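Local coordinates for CghA (PDB 6KBC), which is a fungal two-domain protein of the calycin clan, built mainly of beta strands, whose model holds the ligand WK1 in a pocket, at residues D13-D18 against S71-S76; T299-R304 against R330-E335; E306-G311 against D342-Q347. One frame throughout, in Å; residues are numbered along the deposited sequence.

Contact 1: residues D13-D18 against S71-S76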
ATOM      1  N   ASP A  13       5.875  16.639 -22.617  1.00 66.97           N
ATOM      2  CA  ASP A  13       6.617  15.483 -23.111  1.00 67.45           C
ATOM      3  C   ASP A  13       8.117  15.583 -22.861  1.00 66.78           C
ATOM      4  O   ASP A  13       8.883  14.815 -23.455  1.00 68.99           O
ATOM      5  CB  ASP A  13       6.365  15.276 -24.609  1.00 68.69           C
ATOM      6  CG  ASP A  13       7.011  16.352 -25.469  1.00 74.37           C
ATOM      7  OD1 ASP A  13       6.842  17.557 -25.176  1.00 70.90           O
ATOM      8  OD2 ASP A  13       7.711  15.979 -26.437  1.00 77.94           O
ATOM      9  N   GLN A  14       8.560  16.506 -22.008  1.00 63.23           N
ATOM     10  CA  GLN A  14       9.975  16.636 -21.683  1.00 63.49           C
ATOM     11  C   GLN A  14      10.204  16.574 -20.177  1.00 60.89           C
ATOM     12  O   GLN A  14      11.160  17.159 -19.670  1.00 61.96           O
ATOM     13  CB  GLN A  14      10.556  17.930 -22.257  1.00 68.81           C
ATOM     14  CG  GLN A  14      10.379  18.109 -23.763  1.00 70.83           C
ATOM     15  CD  GLN A  14      11.254  17.165 -24.576  1.00 76.50           C
ATOM     16  OE1 GLN A  14      10.790  16.518 -25.518  1.00 79.31           O
ATOM     17  NE2 GLN A  14      12.534  17.095 -24.222  1.00 74.63           N
ATOM     18  N   PHE A  15       9.340  15.862 -19.448  1.00 58.43           N
ATOM     19  CA  PHE A  15       9.468  15.765 -17.997  1.00 58.52           C
ATOM     20  C   PHE A  15      10.476  14.704 -17.568  1.00 52.10           C
ATOM     21  O   PHE A  15      10.940  14.729 -16.423  1.00 53.77           O
ATOM     22  CB  PHE A  15       8.099  15.468 -17.365  1.00 53.32           C
ATOM     23  CG  PHE A  15       7.466  14.176 -17.835  1.00 49.82           C
ATOM     24  CD1 PHE A  15       7.919  12.948 -17.369  1.00 50.46           C
ATOM     25  CD2 PHE A  15       6.432  14.191 -18.752  1.00 52.28           C
ATOM     26  CE1 PHE A  15       7.348  11.767 -17.799  1.00 48.39           C
ATOM     27  CE2 PHE A  15       5.855  13.008 -19.190  1.00 53.47           C
ATOM     28  CZ  PHE A  15       6.316  11.795 -18.711  1.00 51.50           C
ATOM     29  N   LEU A  16      10.805  13.772 -18.456  1.00 53.86           N
ATOM     30  CA  LEU A  16      11.695  12.670 -18.128  1.00 55.02           C
ATOM     31  C   LEU A  16      13.151  13.106 -18.232  1.00 57.50           C
ATOM     32  O   LEU A  16      13.536  13.812 -19.167  1.00 60.58           O
ATOM     33  CB  LEU A  16      11.425  11.497 -19.071  1.00 51.61           C
ATOM     34  CG  LEU A  16      11.703  10.067 -18.616  1.00 53.03           C
ATOM     35  CD1 LEU A  16      10.823   9.685 -17.438  1.00 49.35           C
ATOM     36  CD2 LEU A  16      11.454   9.125 -19.782  1.00 50.65           C
ATOM     37  N   ALA A  17      13.959  12.694 -17.260  1.00 54.71           N
ATOM     38  CA  ALA A  17      15.390  12.928 -17.365  1.00 56.80           C
ATOM     39  C   ALA A  17      15.997  12.025 -18.438  1.00 60.29           C
ATOM     40  O   ALA A  17      15.405  11.028 -18.865  1.00 58.04           O
ATOM     41  CB  ALA A  17      16.080  12.689 -16.024  1.00 56.57           C
ATOM     42  N   ASP A  18      17.197  12.399 -18.886  1.00 66.05           N
ATOM     43  CA  ASP A  18      17.877  11.632 -19.925  1.00 65.72           C
ATOM     44  C   ASP A  18      18.474  10.349 -19.358  1.00 63.77           C
ATOM     45  O   ASP A  18      18.343   9.277 -19.960  1.00 63.00           O
ATOM     46  CB  ASP A  18      18.957  12.500 -20.578  1.00 71.75           C
ATOM     47  CG  ASP A  18      19.552  11.869 -21.831  1.00 82.83           C
ATOM     48  OD1 ASP A  18      19.717  10.631 -21.884  1.00 83.19           O
ATOM     49  OD2 ASP A  18      19.862  12.625 -22.777  1.00 90.56           O
ATOM     50  N   SER A  71       9.581   4.624 -15.781  1.00 43.95           N
ATOM     51  CA  SER A  71       9.778   3.533 -16.732  1.00 46.90           C
ATOM     52  C   SER A  71       8.600   3.309 -17.666  1.00 50.49           C
ATOM     53  O   SER A  71       8.767   2.633 -18.684  1.00 50.53           O
ATOM     54  CB  SER A  71      10.072   2.228 -16.002  1.00 45.68           C
ATOM     55  OG  SER A  71       8.985   1.845 -15.177  1.00 44.43           O
ATOM     56  N   GLN A  72       7.414   3.822 -17.360  1.00 48.59           N
ATOM     57  CA  GLN A  72       6.287   3.530 -18.226  1.00 51.26           C
ATOM     58  C   GLN A  72       5.882   4.783 -19.025  1.00 52.36           C
ATOM     59  O   GLN A  72       4.759   4.880 -19.533  1.00 52.15           O
ATOM     60  CB  GLN A  72       5.175   2.932 -17.359  1.00 52.57           C
ATOM     61  CG  GLN A  72       3.975   2.439 -18.106  1.00 63.19           C
ATOM     62  CD  GLN A  72       2.945   1.804 -17.185  1.00 65.69           C
ATOM     63  OE1 GLN A  72       3.100   1.773 -15.962  1.00 58.90           O
ATOM     64  NE2 GLN A  72       1.920   1.188 -17.798  1.00 64.90           N
ATOM     65  N   ALA A  73       6.789   5.760 -19.109  1.00 51.29           N
ATOM     66  CA  ALA A  73       6.615   6.902 -19.993  1.00 51.13           C
ATOM     67  C   ALA A  73       6.381   6.430 -21.430  1.00 49.56           C
ATOM     68  O   ALA A  73       6.898   5.386 -21.851  1.00 53.16           O
ATOM     69  CB  ALA A  73       7.825   7.844 -19.924  1.00 47.39           C
ATOM     70  N   PRO A  74       5.594   7.188 -22.222  1.00 51.93           N
ATOM     71  CA  PRO A  74       5.065   8.523 -21.898  1.00 52.60           C
ATOM     72  C   PRO A  74       3.959   8.541 -20.836  1.00 50.09           C
ATOM     73  O   PRO A  74       3.791   9.562 -20.172  1.00 48.88           O
ATOM     74  CB  PRO A  74       4.518   9.009 -23.243  1.00 50.47           C
ATOM     75  CG  PRO A  74       4.092   7.763 -23.939  1.00 52.21           C
ATOM     76  CD  PRO A  74       5.076   6.695 -23.515  1.00 53.85           C
ATOM     77  N   ALA A  75       3.240   7.429 -20.668  1.00 51.07           N
ATOM     78  CA  ALA A  75       2.117   7.365 -19.730  1.00 48.13           C
ATOM     79  C   ALA A  75       2.612   7.155 -18.294  1.00 48.03           C
ATOM     80  O   ALA A  75       2.306   6.167 -17.630  1.00 49.74           O
ATOM     81  CB  ALA A  75       1.148   6.267 -20.151  1.00 44.04           C
ATOM     82  N   SER A  76       3.379   8.133 -17.807  1.00 46.27           N
ATOM     83  CA  SER A  76       4.020   8.003 -16.504  1.00 47.05           C
ATOM     84  C   SER A  76       3.109   8.346 -15.339  1.00 42.39           C
ATOM     85  O   SER A  76       3.441   8.003 -14.200  1.00 42.89           O
ATOM     86  CB  SER A  76       5.263   8.894 -16.426  1.00 44.43           C
ATOM     87  OG  SER A  76       6.337   8.326 -17.156  1.00 47.69           O
TER
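Leu16 and Ala73 have the nearest CA atoms of the two segments, 7.9 Å apart, and no hydrogen bond joins 13-18 to 71-76. Neither segment is regular where they touch. The second is bent sharply: the peptide before Pro74 is cis, and Ala75 is the centre of an inverse gamma turn, closed by a weak bond from Ser76 N to Pro74 O (2.8 Å). Side chains of 13-18 bridge the gap. The CG of Phe15 sits between its backbone N and carbonyl carbon (chi1 60°), a rotation that directs the ring at the bent loop. The far rim of the ring does the touching: CZ of Phe15 lies 3.7 Å from Pro74 O, which approaches the edge in the ring plane, while CE1 of Phe15 is 3.6 Å from Ser76 OG. That hydroxyl has its hydrogen bond with Asp69 O, and none is made with the ring. Beside the ring, the CD2 branch of Leu16 meets Ala73 CB at 3.9 Å, a small apolar contact. Phe77 meets the Phe15 ring with the planes at about 50°. Strands 60-69 and 77-85 pair antiparallel, and Ser76 bonds back to Asp69, so the second segment is the connection of a beta hairpin, covered here by the long loop that follows strand 6-10 in the N-terminal calycin-like domain.

Contact 2: residues T299-R304 against R330-E335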
ATOM      1  N   THR A 299      15.834 -10.937  18.354  1.00 27.24           N
ATOM      2  CA  THR A 299      16.806  -9.883  18.592  1.00 32.51           C
ATOM      3  C   THR A 299      16.373  -8.549  18.004  1.00 30.49           C
ATOM      4  O   THR A 299      17.073  -7.547  18.184  1.00 32.98           O
ATOM      5  CB  THR A 299      18.171 -10.277  18.017  1.00 29.54           C
ATOM      6  OG1 THR A 299      18.099 -10.348  16.586  1.00 28.70           O
ATOM      7  CG2 THR A 299      18.579 -11.641  18.573  1.00 30.20           C
ATOM      8  N   ALA A 300      15.261  -8.525  17.278  1.00 25.74           N
ATOM      9  CA  ALA A 300      14.656  -7.296  16.789  1.00 26.58           C
ATOM     10  C   ALA A 300      13.199  -7.601  16.506  1.00 26.91           C
ATOM     11  O   ALA A 300      12.818  -8.764  16.325  1.00 23.20           O
ATOM     12  CB  ALA A 300      15.336  -6.760  15.531  1.00 24.86           C
ATOM     13  N   ASP A 301      12.388  -6.546  16.486  1.00 25.56           N
ATOM     14  CA  ASP A 301      11.018  -6.697  16.027  1.00 24.74           C
ATOM     15  C   ASP A 301      11.041  -7.259  14.610  1.00 23.85           C
ATOM     16  O   ASP A 301      11.899  -6.910  13.791  1.00 23.87           O
ATOM     17  CB  ASP A 301      10.289  -5.355  16.038  1.00 22.92           C
ATOM     18  CG  ASP A 301       9.947  -4.843  17.450  1.00 24.64           C
ATOM     19  OD1 ASP A 301      10.288  -5.472  18.489  1.00 23.86           O
ATOM     20  OD2 ASP A 301       9.314  -3.771  17.498  1.00 23.74           O
ATOM     21  N   ALA A 302      10.089  -8.127  14.307  1.00 19.32           N
ATOM     22  CA  ALA A 302      10.139  -8.768  13.008  1.00 20.20           C
ATOM     23  C   ALA A 302       8.744  -9.238  12.650  1.00 21.28           C
ATOM     24  O   ALA A 302       7.860  -9.336  13.507  1.00 20.97           O
ATOM     25  CB  ALA A 302      11.133  -9.941  13.005  1.00 21.06           C
ATOM     26  N   VAL A 303       8.548  -9.495  11.365  1.00 18.64           N
ATOM     27  CA  VAL A 303       7.336 -10.148  10.910  1.00 21.48           C
ATOM     28  C   VAL A 303       7.744 -11.284   9.991  1.00 19.43           C
ATOM     29  O   VAL A 303       8.734 -11.180   9.262  1.00 18.96           O
ATOM     30  CB  VAL A 303       6.368  -9.171  10.215  1.00 20.86           C
ATOM     31  CG1 VAL A 303       6.951  -8.636   8.932  1.00 19.88           C
ATOM     32  CG2 VAL A 303       5.018  -9.864   9.968  1.00 20.56           C
ATOM     33  N   ARG A 304       7.023 -12.393  10.087  1.00 19.07           N
ATOM     34  CA  ARG A 304       7.142 -13.503   9.157  1.00 17.92           C
ATOM     35  C   ARG A 304       5.869 -13.564   8.331  1.00 19.84           C
ATOM     36  O   ARG A 304       4.766 -13.582   8.891  1.00 18.70           O
ATOM     37  CB  ARG A 304       7.364 -14.805   9.926  1.00 20.49           C
ATOM     38  CG  ARG A 304       7.525 -16.043   9.046  1.00 19.16           C
ATOM     39  CD  ARG A 304       7.826 -17.207   9.934  1.00 20.82           C
ATOM     40  NE  ARG A 304       6.753 -17.490  10.895  1.00 22.31           N
ATOM     41  CZ  ARG A 304       5.704 -18.264  10.621  1.00 24.04           C
ATOM     42  NH1 ARG A 304       5.589 -18.819   9.421  1.00 22.38           N
ATOM     43  NH2 ARG A 304       4.779 -18.495  11.546  1.00 23.80           N
ATOM     44  N   ARG A 330       6.747 -10.449  15.761  1.00 19.22           N
ATOM     45  CA  ARG A 330       7.514 -10.662  16.977  1.00 19.98           C
ATOM     46  C   ARG A 330       7.928  -9.320  17.554  1.00 20.74           C
ATOM     47  O   ARG A 330       8.256  -8.387  16.815  1.00 19.76           O
ATOM     48  CB  ARG A 330       8.762 -11.497  16.719  1.00 21.12           C
ATOM     49  CG  ARG A 330       8.457 -12.802  16.052  1.00 24.48           C
ATOM     50  CD  ARG A 330       9.626 -13.762  16.165  1.00 22.54           C
ATOM     51  NE  ARG A 330       9.383 -14.898  15.298  1.00 21.93           N
ATOM     52  CZ  ARG A 330      10.269 -15.847  15.035  1.00 27.10           C
ATOM     53  NH1 ARG A 330      11.478 -15.813  15.611  1.00 21.69           N
ATOM     54  NH2 ARG A 330       9.936 -16.832  14.192  1.00 21.83           N
ATOM     55  N   SER A 331       7.928  -9.241  18.872  1.00 20.52           N
ATOM     56  CA  SER A 331       8.447  -8.088  19.586  1.00 23.98           C
ATOM     57  C   SER A 331       9.750  -8.463  20.282  1.00 22.21           C
ATOM     58  O   SER A 331       9.804  -9.470  20.996  1.00 24.54           O
ATOM     59  CB  SER A 331       7.439  -7.596  20.623  1.00 22.08           C
ATOM     60  OG  SER A 331       8.099  -6.742  21.544  1.00 24.20           O
ATOM     61  N   ALA A 332      10.793  -7.654  20.078  1.00 24.79           N
ATOM     62  CA  ALA A 332      12.017  -7.762  20.871  1.00 24.94           C
ATOM     63  C   ALA A 332      11.911  -7.007  22.196  1.00 28.00           C
ATOM     64  O   ALA A 332      12.929  -6.811  22.878  1.00 26.57           O
ATOM     65  CB  ALA A 332      13.218  -7.246  20.078  1.00 25.53           C
ATOM     66  N   GLY A 333      10.707  -6.569  22.552  1.00 26.39           N
ATOM     67  CA  GLY A 333      10.445  -5.971  23.840  1.00 25.87           C
ATOM     68  C   GLY A 333      10.598  -6.991  24.943  1.00 27.48           C
ATOM     69  O   GLY A 333      10.689  -8.206  24.699  1.00 28.06           O
ATOM     70  N   PRO A 334      10.618  -6.512  26.187  1.00 26.45           N
ATOM     71  CA  PRO A 334      10.934  -7.394  27.319  1.00 25.75           C
ATOM     72  C   PRO A 334       9.968  -8.546  27.498  1.00 26.06           C
ATOM     73  O   PRO A 334      10.346  -9.568  28.084  1.00 25.66           O
ATOM     74  CB  PRO A 334      10.862  -6.449  28.533  1.00 24.33           C
ATOM     75  CG  PRO A 334      10.059  -5.276  28.053  1.00 23.92           C
ATOM     76  CD  PRO A 334      10.415  -5.110  26.618  1.00 25.45           C
ATOM     77  N   GLU A 335       8.718  -8.398  27.067  1.00 21.84           N
ATOM     78  CA  GLU A 335       7.765  -9.482  27.243  1.00 25.59           C
ATOM     79  C   GLU A 335       7.867 -10.533  26.144  1.00 25.60           C
ATOM     80  O   GLU A 335       7.269 -11.610  26.285  1.00 25.62           O
ATOM     81  CB  GLU A 335       6.349  -8.921  27.313  1.00 25.78           C
ATOM     82  CG  GLU A 335       6.085  -8.190  28.636  1.00 31.77           C
ATOM     83  CD  GLU A 335       4.606  -7.963  28.900  1.00 35.72           C
ATOM     84  OE1 GLU A 335       4.150  -6.814  28.724  1.00 37.60           O
ATOM     85  OE2 GLU A 335       3.906  -8.929  29.288  1.00 39.02           O
TER
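Arg330 O takes two hydrogen bonds and a CA-H...O contact: Ala302 N donates to it at 3.1 Å, Ser283 OG also bonds it, and the CA of Asp301 lies 3.3 Å from Arg330 O. With the return bond from Arg330 N to Ala302 O (2.7 Å, 169° at the hydrogen), this defines an antiparallel hydrogen-bonded pair at the start of strand 302-308 and the end of strand 324-330. Beyond it a side chain replaces the backbone as acceptor. Asp301 has CG anti to its carbonyl carbon (chi1 -72°), which swings OD1 to the N-H of Ala332; the bond from Ala332 N to Asp301 OD1 is 2.7 Å and 161°, and meets the oxygen nearly along its C-O axis. OD2 of Asp301 accepts from Asn284 N. Ala332 CB packs on the backbone of Ala300, 3.6 Å from Ala300 C. On the Ala302 side, Arg330 is held by Asp295 and Ala297 O, and its NH2 comes 4.6 Å from Arg304 NE, a proximity that Glu328, bridged to both, would offset. The turn out of the strand is an ST turn, in which Gly333 N donates to Ser331 OG at 2.8 Å.

Contact 3: residues E306-G311 against D342-Q347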
ATOM      1  N   GLU A 306       3.915 -15.897   5.616  1.00 19.53           N
ATOM      2  CA  GLU A 306       3.951 -17.273   5.111  1.00 20.05           C
ATOM      3  C   GLU A 306       2.705 -17.539   4.287  1.00 18.88           C
ATOM      4  O   GLU A 306       1.582 -17.379   4.784  1.00 18.41           O
ATOM      5  CB  GLU A 306       4.053 -18.298   6.249  1.00 19.97           C
ATOM      6  CG  GLU A 306       3.868 -19.726   5.742  1.00 19.67           C
ATOM      7  CD  GLU A 306       4.023 -20.785   6.827  1.00 25.20           C
ATOM      8  OE1 GLU A 306       4.476 -21.895   6.496  1.00 30.18           O
ATOM      9  OE2 GLU A 306       3.735 -20.486   8.011  1.00 27.02           O
ATOM     10  N   LYS A 307       2.902 -17.930   3.036  1.00 17.41           N
ATOM     11  CA  LYS A 307       1.775 -18.312   2.196  1.00 21.15           C
ATOM     12  C   LYS A 307       1.067 -19.513   2.817  1.00 19.13           C
ATOM     13  O   LYS A 307       1.716 -20.468   3.253  1.00 20.48           O
ATOM     14  CB  LYS A 307       2.252 -18.655   0.782  1.00 21.30           C
ATOM     15  CG  LYS A 307       2.824 -17.474  -0.016  1.00 21.34           C
ATOM     16  CD  LYS A 307       3.718 -18.014  -1.150  1.00 18.60           C
ATOM     17  CE  LYS A 307       4.620 -16.923  -1.694  1.00 20.93           C
ATOM     18  NZ  LYS A 307       3.807 -15.859  -2.366  1.00 24.15           N
ATOM     19  N   LEU A 308      -0.264 -19.436   2.888  1.00 19.22           N
ATOM     20  CA  LEU A 308      -1.103 -20.503   3.423  1.00 20.23           C
ATOM     21  C   LEU A 308      -1.728 -21.255   2.263  1.00 20.38           C
ATOM     22  O   LEU A 308      -2.201 -20.633   1.308  1.00 20.09           O
ATOM     23  CB  LEU A 308      -2.202 -19.943   4.322  1.00 19.05           C
ATOM     24  CG  LEU A 308      -1.763 -19.307   5.639  1.00 22.77           C
ATOM     25  CD1 LEU A 308      -2.954 -18.732   6.360  1.00 24.21           C
ATOM     26  CD2 LEU A 308      -1.076 -20.333   6.527  1.00 23.91           C
ATOM     27  N   TYR A 309      -1.700 -22.589   2.333  1.00 20.55           N
ATOM     28  CA  TYR A 309      -2.313 -23.425   1.309  1.00 23.56           C
ATOM     29  C   TYR A 309      -3.434 -24.298   1.846  1.00 27.31           C
ATOM     30  O   TYR A 309      -4.222 -24.812   1.048  1.00 28.33           O
ATOM     31  CB  TYR A 309      -1.248 -24.323   0.648  1.00 22.71           C
ATOM     32  CG  TYR A 309      -0.180 -23.486  -0.012  1.00 21.27           C
ATOM     33  CD1 TYR A 309      -0.371 -22.959  -1.277  1.00 21.42           C
ATOM     34  CD2 TYR A 309       1.004 -23.180   0.664  1.00 21.14           C
ATOM     35  CE1 TYR A 309       0.596 -22.168  -1.876  1.00 19.50           C
ATOM     36  CE2 TYR A 309       1.976 -22.400   0.073  1.00 18.97           C
ATOM     37  CZ  TYR A 309       1.761 -21.896  -1.195  1.00 20.06           C
ATOM     38  OH  TYR A 309       2.715 -21.107  -1.790  1.00 20.18           O
ATOM     39  N   ASP A 310      -3.536 -24.464   3.164  1.00 23.63           N
ATOM     40  CA  ASP A 310      -4.520 -25.336   3.786  1.00 28.53           C
ATOM     41  C   ASP A 310      -5.609 -24.502   4.455  1.00 28.82           C
ATOM     42  O   ASP A 310      -5.374 -23.358   4.859  1.00 24.23           O
ATOM     43  CB  ASP A 310      -3.860 -26.245   4.832  1.00 25.01           C
ATOM     44  CG  ASP A 310      -2.784 -27.145   4.231  1.00 35.05           C
ATOM     45  OD1 ASP A 310      -2.893 -27.516   3.041  1.00 32.92           O
ATOM     46  OD2 ASP A 310      -1.825 -27.488   4.954  1.00 40.24           O
ATOM     47  N   GLY A 311      -6.803 -25.086   4.579  1.00 28.65           N
ATOM     48  CA  GLY A 311      -7.909 -24.414   5.243  1.00 27.50           C
ATOM     49  C   GLY A 311      -8.716 -23.549   4.295  1.00 29.04           C
ATOM     50  O   GLY A 311      -8.571 -23.589   3.067  1.00 26.33           O
ATOM     51  N   ASP A 342      -4.032 -15.211  10.738  1.00 21.29           N
ATOM     52  CA  ASP A 342      -4.300 -15.812   9.445  1.00 24.20           C
ATOM     53  C   ASP A 342      -5.186 -14.862   8.671  1.00 22.99           C
ATOM     54  O   ASP A 342      -6.224 -14.411   9.180  1.00 20.83           O
ATOM     55  CB  ASP A 342      -4.954 -17.185   9.598  1.00 22.47           C
ATOM     56  CG  ASP A 342      -3.934 -18.258   9.958  1.00 27.77           C
ATOM     57  OD1 ASP A 342      -2.731 -17.917  10.104  1.00 24.84           O
ATOM     58  OD2 ASP A 342      -4.321 -19.431  10.059  1.00 30.45           O
ATOM     59  N   LEU A 343      -4.755 -14.523   7.471  1.00 16.10           N
ATOM     60  CA  LEU A 343      -5.489 -13.624   6.595  1.00 19.34           C
ATOM     61  C   LEU A 343      -5.948 -14.474   5.425  1.00 22.31           C
ATOM     62  O   LEU A 343      -5.149 -14.801   4.542  1.00 19.60           O
ATOM     63  CB  LEU A 343      -4.615 -12.468   6.136  1.00 18.08           C
ATOM     64  CG  LEU A 343      -4.446 -11.315   7.137  1.00 21.93           C
ATOM     65  CD1 LEU A 343      -3.754 -11.762   8.393  1.00 22.90           C
ATOM     66  CD2 LEU A 343      -3.628 -10.266   6.453  1.00 25.61           C
ATOM     67  N   ARG A 344      -7.216 -14.860   5.419  1.00 19.11           N
ATOM     68  CA  ARG A 344      -7.688 -15.818   4.430  1.00 20.87           C
ATOM     69  C   ARG A 344      -8.502 -15.102   3.373  1.00 21.15           C
ATOM     70  O   ARG A 344      -9.335 -14.248   3.693  1.00 19.25           O
ATOM     71  CB  ARG A 344      -8.476 -16.957   5.087  1.00 20.04           C
ATOM     72  CG  ARG A 344      -7.558 -17.754   5.998  1.00 22.88           C
ATOM     73  CD  ARG A 344      -8.268 -18.877   6.737  1.00 23.80           C
ATOM     74  NE  ARG A 344      -7.303 -19.624   7.534  1.00 21.25           N
ATOM     75  CZ  ARG A 344      -6.575 -20.633   7.065  1.00 26.83           C
ATOM     76  NH1 ARG A 344      -6.702 -21.018   5.793  1.00 22.20           N
ATOM     77  NH2 ARG A 344      -5.713 -21.252   7.865  1.00 25.27           N
ATOM     78  N   HIS A 345      -8.235 -15.452   2.111  1.00 19.59           N
ATOM     79  CA  HIS A 345      -8.876 -14.820   0.967  1.00 19.70           C
ATOM     80  C   HIS A 345     -10.384 -14.998   1.036  1.00 22.99           C
ATOM     81  O   HIS A 345     -10.885 -16.125   0.928  1.00 20.97           O
ATOM     82  CB  HIS A 345      -8.356 -15.424  -0.334  1.00 20.25           C
ATOM     83  CG  HIS A 345      -6.885 -15.219  -0.544  1.00 19.11           C
ATOM     84  ND1 HIS A 345      -6.121 -16.063  -1.322  1.00 18.69           N
ATOM     85  CD2 HIS A 345      -6.045 -14.259  -0.087  1.00 19.66           C
ATOM     86  CE1 HIS A 345      -4.870 -15.639  -1.328  1.00 20.18           C
ATOM     87  NE2 HIS A 345      -4.798 -14.535  -0.598  1.00 20.60           N
ATOM     88  N   HIS A 346     -11.101 -13.889   1.196  1.00 21.91           N
ATOM     89  CA  HIS A 346     -12.549 -13.902   1.301  1.00 21.46           C
ATOM     90  C   HIS A 346     -13.228 -13.466   0.016  1.00 22.82           C
ATOM     91  O   HIS A 346     -14.206 -14.083  -0.401  1.00 23.35           O
ATOM     92  CB  HIS A 346     -13.008 -13.002   2.456  1.00 24.62           C
ATOM     93  CG  HIS A 346     -14.494 -12.951   2.602  1.00 24.69           C
ATOM     94  ND1 HIS A 346     -15.216 -13.967   3.191  1.00 27.07           N
ATOM     95  CD2 HIS A 346     -15.400 -12.025   2.201  1.00 25.66           C
ATOM     96  CE1 HIS A 346     -16.502 -13.665   3.154  1.00 30.41           C
ATOM     97  NE2 HIS A 346     -16.640 -12.489   2.564  1.00 29.87           N
ATOM     98  N   GLN A 347     -12.715 -12.433  -0.635  1.00 20.98           N
ATOM     99  CA  GLN A 347     -13.299 -11.947  -1.871  1.00 23.26           C
ATOM    100  C   GLN A 347     -12.177 -11.630  -2.830  1.00 20.92           C
ATOM    101  O   GLN A 347     -11.243 -10.910  -2.469  1.00 20.77           O
ATOM    102  CB  GLN A 347     -14.165 -10.686  -1.658  1.00 22.81           C
ATOM    103  CG  GLN A 347     -14.803 -10.211  -2.954  1.00 22.59           C
ATOM    104  CD  GLN A 347     -15.617  -8.929  -2.802  1.00 28.71           C
ATOM    105  OE1 GLN A 347     -15.822  -8.422  -1.692  1.00 23.41           O
ATOM    106  NE2 GLN A 347     -16.071  -8.394  -3.932  1.00 26.51           N
TER
HETATM  107  O   HOH W   1      -3.982 -23.385   7.622  1.00 30.21           O
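Arg344 presents its guanidinium group to segment 306-311 in two ways, an edge to the carbonyl of Asp310 and a face to Leu308. Its CG is anti to its carbonyl carbon (chi1 -64°) and the chain runs extended from CG to NE, so the group spans a gap in which even the nearest CA atoms, those of Leu308 and Arg344, are 8.1 Å apart. The edge contact is a hydrogen bond from Arg344 NH1 to Asp310 O, 2.8 Å long and nearly straight at 171°. The oxygen lies almost in the guanidinium plane, and the donor in turn lies in the carbonyl plane, on a lone pair. A water closes a small ring beside this bond: it accepts from Arg344 NH2 at 2.8 Å and donates to Asp310 O at 3.1 Å, so that carbonyl receives two bonds. NH1 has a further acceptor in Asp312 O.

Leu308 CD1 lies 4.0 Å above the guanidinium plane of Arg344, displaced toward its rim. The same methyl meets the carboxylate of Asp342, with 3.8 Å from Leu308 CD1 to Asp342 CG, the two side chains crossing at about a right angle. The Asp342 carboxylate also holds Arg344 through a salt bridge, NH2 to OD2 at 3.2 Å, but less directly: the donor stands 43° out of the carboxylate plane. OD1 of Asp342 pairs with Arg326, against which Leu308 also packs.

The two arginine partners are consistent with a carboxylate kept in place beside the leucine methyl. Arg326 belongs to strand 324-330, which pairs antiparallel with both 302-308 and 338-346. The contact therefore reaches from the end of strand 302-308 and the chain just after it, over one intervening strand, to strand 338-346, at the surface of the mixed sheet of the C-terminal calycin-like domain.

From the N terminus, contact 1 comes first: 13-18, in the loop after strand 6-10, is met again by the chain at 71-76, enclosing strand 46-54 and strand 60-69. It closes before contact 2 opens and belongs to the N-terminal domain, on the opposite side of the chain's centre from the other two; its centre is about 42 Å from that of contact 2. Contacts 2 and 3 alternate in sequence, 299-304, 306-311, 330-335, 342-347, and therefore cross. Both use strand 302-308: contact 2 ties its start to the exit of strand 324-330, while contact 3 ties its far end to strand 338-346, their centres about 23 Å apart.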